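Local coordinates for conserved hypothetical protein VT76 (Thermotoga maritima, PDB 1RCU) that is of unknown function but belongs to the SLOG superfamily of Rossmann-like proteins, and so probably binds a nucleotide or a related ligand, at residues 184-187 with 188-192; 86-89 with 90-94; 70-73 with 74-77. All blocks are in the same frame, centred on the assembly; numbering follows the deposited sequence.

Contact 1: 184-187 with 188-192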
loop_
_atom_site.group_PDB
_atom_site.type_symbol
_atom_site.label_atom_id
_atom_site.label_comp_id
_atom_site.label_asym_id
_atom_site.label_seq_id
_atom_site.Cartn_x
_atom_site.Cartn_y
_atom_site.Cartn_z
ATOM N N GLU A 184 24.672 26.180 -1.333
ATOM C CA GLU A 184 23.631 26.771 -2.163
ATOM C C GLU A 184 22.304 26.066 -1.878
ATOM O O GLU A 184 21.265 26.709 -1.758
ATOM C CB GLU A 184 23.994 26.638 -3.648
ATOM C CG GLU A 184 23.208 27.550 -4.571
ATOM C CD GLU A 184 23.632 27.409 -6.020
ATOM O OE1 GLU A 184 24.822 27.107 -6.271
ATOM O OE2 GLU A 184 22.782 27.620 -6.909
ATOM N N ALA A 185 22.357 24.742 -1.758
ATOM C CA ALA A 185 21.177 23.920 -1.484
ATOM C C ALA A 185 20.439 24.306 -0.198
ATOM O O ALA A 185 19.230 24.543 -0.208
ATOM C CB ALA A 185 21.575 22.446 -1.415
ATOM N N VAL A 186 21.159 24.365 0.917
ATOM C CA VAL A 186 20.550 24.721 2.192
ATOM C C VAL A 186 20.041 26.153 2.192
ATOM O O VAL A 186 19.111 26.510 2.913
ATOM C CB VAL A 186 21.550 24.572 3.331
ATOM C CG1 VAL A 186 20.871 24.800 4.674
ATOM C CG2 VAL A 186 22.175 23.200 3.256
ATOM N N GLN A 187 20.672 26.975 1.379
ATOM C CA GLN A 187 20.300 28.361 1.256
ATOM C C GLN A 187 18.900 28.455 0.655
ATOM O O GLN A 187 18.070 29.250 1.083
ATOM C CB GLN A 187 21.330 29.032 0.362
ATOM C CG GLN A 187 21.272 30.514 0.282
ATOM C CD GLN A 187 22.395 31.053 -0.586
ATOM O OE1 GLN A 187 23.573 30.788 -0.324
ATOM N NE2 GLN A 187 22.038 31.790 -1.636
ATOM N N ILE A 188 18.652 27.621 -0.342
ATOM C CA ILE A 188 17.362 27.567 -1.018
ATOM C C ILE A 188 16.277 27.034 -0.066
ATOM O O ILE A 188 15.139 27.505 -0.077
ATOM C CB ILE A 188 17.475 26.661 -2.271
ATOM C CG1 ILE A 188 18.428 27.300 -3.275
ATOM C CG2 ILE A 188 16.134 26.471 -2.923
ATOM C CD1 ILE A 188 18.820 26.391 -4.416
ATOM N N ILE A 189 16.629 26.054 0.764
ATOM C CA ILE A 189 15.679 25.491 1.723
ATOM C C ILE A 189 15.269 26.574 2.711
ATOM O O ILE A 189 14.099 26.694 3.052
ATOM C CB ILE A 189 16.295 24.328 2.534
ATOM C CG1 ILE A 189 16.660 23.171 1.601
ATOM C CG2 ILE A 189 15.318 23.860 3.604
ATOM C CD1 ILE A 189 17.483 22.066 2.269
ATOM N N GLU A 190 16.244 27.345 3.186
ATOM C CA GLU A 190 15.965 28.417 4.129
ATOM C C GLU A 190 15.053 29.437 3.457
ATOM O O GLU A 190 14.074 29.899 4.042
ATOM C CB GLU A 190 17.276 29.064 4.595
ATOM C CG GLU A 190 18.163 28.108 5.380
ATOM C CD GLU A 190 19.459 28.745 5.846
ATOM O OE1 GLU A 190 20.233 29.235 4.997
ATOM O OE2 GLU A 190 19.719 28.747 7.066
ATOM N N GLN A 191 15.368 29.762 2.210
ATOM C CA GLN A 191 14.575 30.699 1.424
ATOM C C GLN A 191 13.177 30.112 1.197
ATOM O O GLN A 191 12.394 30.632 0.407
ATOM C CB GLN A 191 15.251 30.941 0.064
ATOM C CG GLN A 191 16.587 31.703 0.120
ATOM C CD GLN A 191 17.329 31.711 -1.223
ATOM O OE1 GLN A 191 16.774 32.089 -2.252
ATOM N NE2 GLN A 191 18.594 31.301 -1.205
ATOM N N ILE A 192 12.880 29.031 1.916
ATOM C CA ILE A 192 11.615 28.293 1.804
ATOM C C ILE A 192 11.379 27.851 0.360
ATOM O O ILE A 192 11.626 26.667 0.041
ATOM C CB ILE A 192 10.376 29.127 2.260
ATOM C CG1 ILE A 192 10.280 29.148 3.788
ATOM C CG2 ILE A 192 9.088 28.533 1.673
ATOM C CD1 ILE A 192 11.256 30.083 4.457
#
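Gln187 and Gln191, one turn apart where the last alpha-helix of this Rossmann-like alpha/beta fold, 182-190, ends, run side by side and point the same way, their amide planes nearly coplanar at 28°. Gln187 has CG anti to the backbone N (chi1 -170°), which sends its extended chain outward and back towards the N-terminal end of the helix, alongside the approaching Gln191. Gln191, the first residue beyond the helix, takes the other course, with CG beside its own N (chi1 -68°), and its extended chain runs back past the carbonyl of Gln187, CG coming 3.0 Å from Gln187 O. That oxygen is the focus of the pair: it accepts the regular helical bond from Gln191 N, and NE2 of Gln191 adds a weak, poorly directed one at 3.1 Å from Gln187 O. Long polar chains suit this exposed flank, where water can reach both amides.

Another side of the helix is apolar. Ile188 and Ile189 both place CG1 beside the backbone N, tucking that branch against the preceding turn: Ile188 CG1 lies 3.3 Å from Glu184 O, and Ile189 CG1 is 3.4 Å from Ala185 O. The CD1 of Ile189 continues back to within 4.1 Å of Val186 CA. Beta-branched residues with such compact, well-defined shapes fit the face that packs on the sheet, where Ile188 meets His177 and Ala179 of strand 176-179 and both isoleucines meet Ile146. The small Ala185 touches Ala179 and Leu148 on the same face, while Val186, Ile189 and Glu190 all touch Tyr59. Glu184, in the first turn, accepts a hydrogen bond at OE1 from Trp180 N.

Glu190 belongs to the exposed surface, and its extended chain folds alongside the backbone of the previous turn: CG sits 3.1 Å from Val186 O, the same oxygen that receives the bond from Glu190 N at 3.0 Å.

Contact 2: 86-89 with 90-94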
loop_
_atom_site.group_PDB
_atom_site.type_symbol
_atom_site.label_atom_id
_atom_site.label_comp_id
_atom_site.label_asym_id
_atom_site.label_seq_id
_atom_site.Cartn_x
_atom_site.Cartn_y
_atom_site.Cartn_z
ATOM N N GLY A 86 15.055 6.549 8.694
ATOM C CA GLY A 86 14.980 5.767 7.476
ATOM C C GLY A 86 13.650 5.069 7.267
ATOM O O GLY A 86 13.086 4.491 8.194
ATOM N N ILE A 87 13.145 5.142 6.041
ATOM C CA ILE A 87 11.885 4.496 5.668
ATOM C C ILE A 87 12.354 3.343 4.791
ATOM O O ILE A 87 12.818 3.552 3.676
ATOM C CB ILE A 87 10.992 5.439 4.829
ATOM C CG1 ILE A 87 10.770 6.759 5.572
ATOM C CG2 ILE A 87 9.655 4.790 4.548
ATOM C CD1 ILE A 87 9.856 6.670 6.750
ATOM N N LEU A 88 12.227 2.131 5.311
ATOM C CA LEU A 88 12.695 0.946 4.615
ATOM C C LEU A 88 11.692 0.152 3.815
ATOM O O LEU A 88 10.545 -0.041 4.228
ATOM C CB LEU A 88 13.340 -0.012 5.614
ATOM C CG LEU A 88 14.624 0.458 6.286
ATOM C CD1 LEU A 88 14.782 -0.242 7.625
ATOM C CD2 LEU A 88 15.813 0.172 5.365
ATOM N N PRO A 89 12.120 -0.303 2.628
ATOM C CA PRO A 89 11.250 -1.106 1.776
ATOM C C PRO A 89 11.224 -2.462 2.466
ATOM O O PRO A 89 12.228 -2.874 3.046
ATOM C CB PRO A 89 11.996 -1.124 0.441
ATOM C CG PRO A 89 13.409 -0.995 0.832
ATOM C CD PRO A 89 13.370 0.037 1.922
ATOM N N ASP A 90 10.075 -3.127 2.428
ATOM C CA ASP A 90 9.919 -4.428 3.063
ATOM C C ASP A 90 10.341 -4.379 4.522
ATOM O O ASP A 90 10.172 -3.361 5.193
ATOM C CB ASP A 90 10.753 -5.494 2.346
ATOM C CG ASP A 90 9.893 -6.514 1.614
ATOM O OD1 ASP A 90 9.446 -6.228 0.476
ATOM O OD2 ASP A 90 9.649 -7.601 2.186
ATOM N N GLU A 91 10.900 -5.487 5.001
ATOM C CA GLU A 91 11.359 -5.581 6.378
ATOM C C GLU A 91 12.879 -5.497 6.396
ATOM O O GLU A 91 13.550 -6.210 7.144
ATOM C CB GLU A 91 10.876 -6.890 7.005
ATOM C CG GLU A 91 9.356 -6.948 7.121
ATOM C CD GLU A 91 8.853 -8.145 7.902
ATOM O OE1 GLU A 91 9.013 -9.283 7.416
ATOM O OE2 GLU A 91 8.300 -7.947 9.006
ATOM N N GLU A 92 13.407 -4.602 5.562
ATOM C CA GLU A 92 14.842 -4.385 5.439
ATOM C C GLU A 92 15.517 -3.988 6.747
ATOM O O GLU A 92 14.866 -3.725 7.755
ATOM C CB GLU A 92 15.144 -3.328 4.377
ATOM C CG GLU A 92 15.096 -3.869 2.957
ATOM C CD GLU A 92 16.082 -3.167 2.051
ATOM O OE1 GLU A 92 17.211 -2.902 2.519
ATOM O OE2 GLU A 92 15.744 -2.897 0.878
ATOM N N ALA A 93 16.841 -3.948 6.715
ATOM C CA ALA A 93 17.637 -3.634 7.894
ATOM C C ALA A 93 17.992 -2.161 8.039
ATOM O O ALA A 93 17.905 -1.590 9.129
ATOM C CB ALA A 93 18.908 -4.472 7.871
ATOM N N GLY A 94 18.412 -1.558 6.932
ATOM C CA GLY A 94 18.789 -0.159 6.944
ATOM C C GLY A 94 20.271 0.034 7.210
ATOM O O GLY A 94 20.928 -0.834 7.781
#
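Glu92 touches Pro89 with nearly every atom of its side chain. CB starts beside the backbone, 3.2 Å from Pro89 O, and also reaches the methyl CD2 of Leu88 at 3.7 Å. With CG next to the backbone N (chi1 -80°), CG comes 3.0 Å from Pro89 O, and the chain then bends at chi2 (-148°) to cross the pyrrolidine ring at a slant. CD lies 3.7 Å from Pro89 CG, and OE2 rests near that same ring carbon. The other oxygen, OE1, forms a salt bridge with Arg66, whose side chain also touches Pro89. One carboxylate oxygen thus has a charged partner while the other lies against the apolar carbons of the proline ring.

Leu88 lines the inside of the bend: CD1 is 3.5 Å from Glu92 O, while CD2 comes within 3.4 Å of Gly94 CA. Gly94, at a positive phi, lies with that CA against the leucine methyl, and with no CB it fits closely.

A hydrogen bond from Glu92 N to Pro89 O closes the bend, 3.3 Å long and reasonably straight at 153°. Asp90 carries the positive phi of the second position, more often filled by glycine. The whole is a type II' beta turn, placed just after strand 84-88 at the C-terminal edge of the parallel sheet of a Rossmann-like fold.

Contact 3: 70-73 with 74-77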
loop_
_atom_site.group_PDB
_atom_site.type_symbol
_atom_site.label_atom_id
_atom_site.label_comp_id
_atom_site.label_asym_id
_atom_site.label_seq_id
_atom_site.Cartn_x
_atom_site.Cartn_y
_atom_site.Cartn_z
HETATM N N MSE A 70 22.232 7.446 0.525
HETATM C CA MSE A 70 21.450 7.423 1.763
HETATM C C MSE A 70 22.331 7.157 2.983
HETATM O O MSE A 70 22.179 7.803 4.018
HETATM C CB MSE A 70 20.338 6.361 1.687
HETATM C CG MSE A 70 19.255 6.622 0.622
HETATM SE SE MSE A 70 18.260 5.012 0.060
HETATM C CE MSE A 70 19.683 4.152 -0.966
ATOM N N GLU A 71 23.267 6.223 2.854
ATOM C CA GLU A 71 24.154 5.886 3.949
ATOM C C GLU A 71 25.093 7.020 4.322
ATOM O O GLU A 71 25.256 7.336 5.493
ATOM C CB GLU A 71 24.972 4.642 3.592
ATOM C CG GLU A 71 25.882 4.155 4.713
ATOM C CD GLU A 71 26.470 2.788 4.421
ATOM O OE1 GLU A 71 25.680 1.865 4.107
ATOM O OE2 GLU A 71 27.712 2.640 4.510
ATOM N N LEU A 72 25.701 7.631 3.314
ATOM C CA LEU A 72 26.651 8.715 3.515
ATOM C C LEU A 72 26.027 9.976 4.099
ATOM O O LEU A 72 26.610 10.634 4.971
ATOM C CB LEU A 72 27.335 9.034 2.189
ATOM C CG LEU A 72 28.060 7.826 1.579
ATOM C CD1 LEU A 72 28.522 8.172 0.177
ATOM C CD2 LEU A 72 29.239 7.408 2.458
ATOM N N VAL A 73 24.836 10.318 3.621
ATOM C CA VAL A 73 24.149 11.484 4.129
ATOM C C VAL A 73 23.802 11.206 5.593
ATOM O O VAL A 73 23.938 12.089 6.452
ATOM C CB VAL A 73 22.889 11.774 3.302
ATOM C CG1 VAL A 73 21.910 12.597 4.104
ATOM C CG2 VAL A 73 23.288 12.527 2.031
ATOM N N SER A 74 23.388 9.977 5.887
ATOM C CA SER A 74 23.050 9.621 7.251
ATOM C C SER A 74 24.272 9.719 8.169
ATOM O O SER A 74 24.192 10.237 9.276
ATOM C CB SER A 74 22.474 8.217 7.269
ATOM O OG SER A 74 21.305 8.160 6.478
ATOM N N GLN A 75 25.405 9.211 7.701
ATOM C CA GLN A 75 26.634 9.268 8.484
ATOM C C GLN A 75 26.908 10.731 8.821
ATOM O O GLN A 75 27.248 11.077 9.951
ATOM C CB GLN A 75 27.810 8.711 7.684
ATOM C CG GLN A 75 29.116 8.585 8.458
ATOM C CD GLN A 75 30.276 8.227 7.542
ATOM O OE1 GLN A 75 30.213 7.236 6.807
ATOM N NE2 GLN A 75 31.334 9.027 7.577
ATOM N N GLY A 76 26.741 11.589 7.825
ATOM C CA GLY A 76 26.979 13.004 8.025
ATOM C C GLY A 76 26.060 13.627 9.051
ATOM O O GLY A 76 26.479 14.492 9.823
ATOM N N VAL A 77 24.806 13.190 9.069
ATOM C CA VAL A 77 23.845 13.734 10.009
ATOM C C VAL A 77 24.197 13.286 11.422
ATOM O O VAL A 77 24.225 14.093 12.355
ATOM C CB VAL A 77 22.411 13.281 9.676
ATOM C CG1 VAL A 77 21.462 13.778 10.747
ATOM C CG2 VAL A 77 21.989 13.806 8.310
#
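The carbonyl group of Met70, a selenomethionine, is approached by Ser74 on both faces of its plane. The backbone N comes from one face, 3.1 Å from Met70 O and tilted 32° from the plane; the hydroxyl OG comes from the opposite face, 2.6 Å from the same oxygen. Having OG beside its own backbone N (chi1 -61°) is what swings the hydroxyl back over the preceding turn. Ser74 thus donates twice to one acceptor, and OG in turn accepts from Asn63 ND2. Serine fits because its hydroxyl is small enough for a buried site and finds its partners there.

The other flat group, the amide of Gln75, stands out from the helix, with CG anti to N and an extended chain. Its oxygen OE1 barely approaches Leu72, 4.5 Å from CD2, and its NE2 is held by Glu79 OE2, one turn further on. Val73 and Val77 make a looser apolar pair on another side, with CG1 of the first 4.4 Å from CG2 of the second; that CG2 also leans to within 3.2 Å of Val73 O. Gly76 adds no bulk, and its N donates to Leu72 O in the regular helical ladder.

Helix 68-79 is the crossover of the beta-alpha-beta unit joining strands 60-63 and 84-88. Met70 and Val77 face the first strand, Ser74 and Val77 pack on Val84 of the second, and Leu72, Gln75 and Val77 touch helix 44-56 beside it.

Overall arrangement
From the N terminus the chain reaches contact 3 first, on the crossover helix 68-79, then contact 2 at the end of the next strand, 84-88, and finally contact 1 on the terminal helix 182-190. The three follow in series, so none nests in or crosses another. Each is local: contacts 1 and 3 join successive helical turns, and only contact 2 closes a bend. Contacts 2 and 3 are neighbours, their nearest atoms about 6 Å apart, whereas contacts 1 and 2 lie on opposite sides of the chain's centre, 29 Å between centres. Contacts 1 and 3 lie on helices that pack on one face of the parallel sheet, contact 2 at the C-terminal end of strand 84-88.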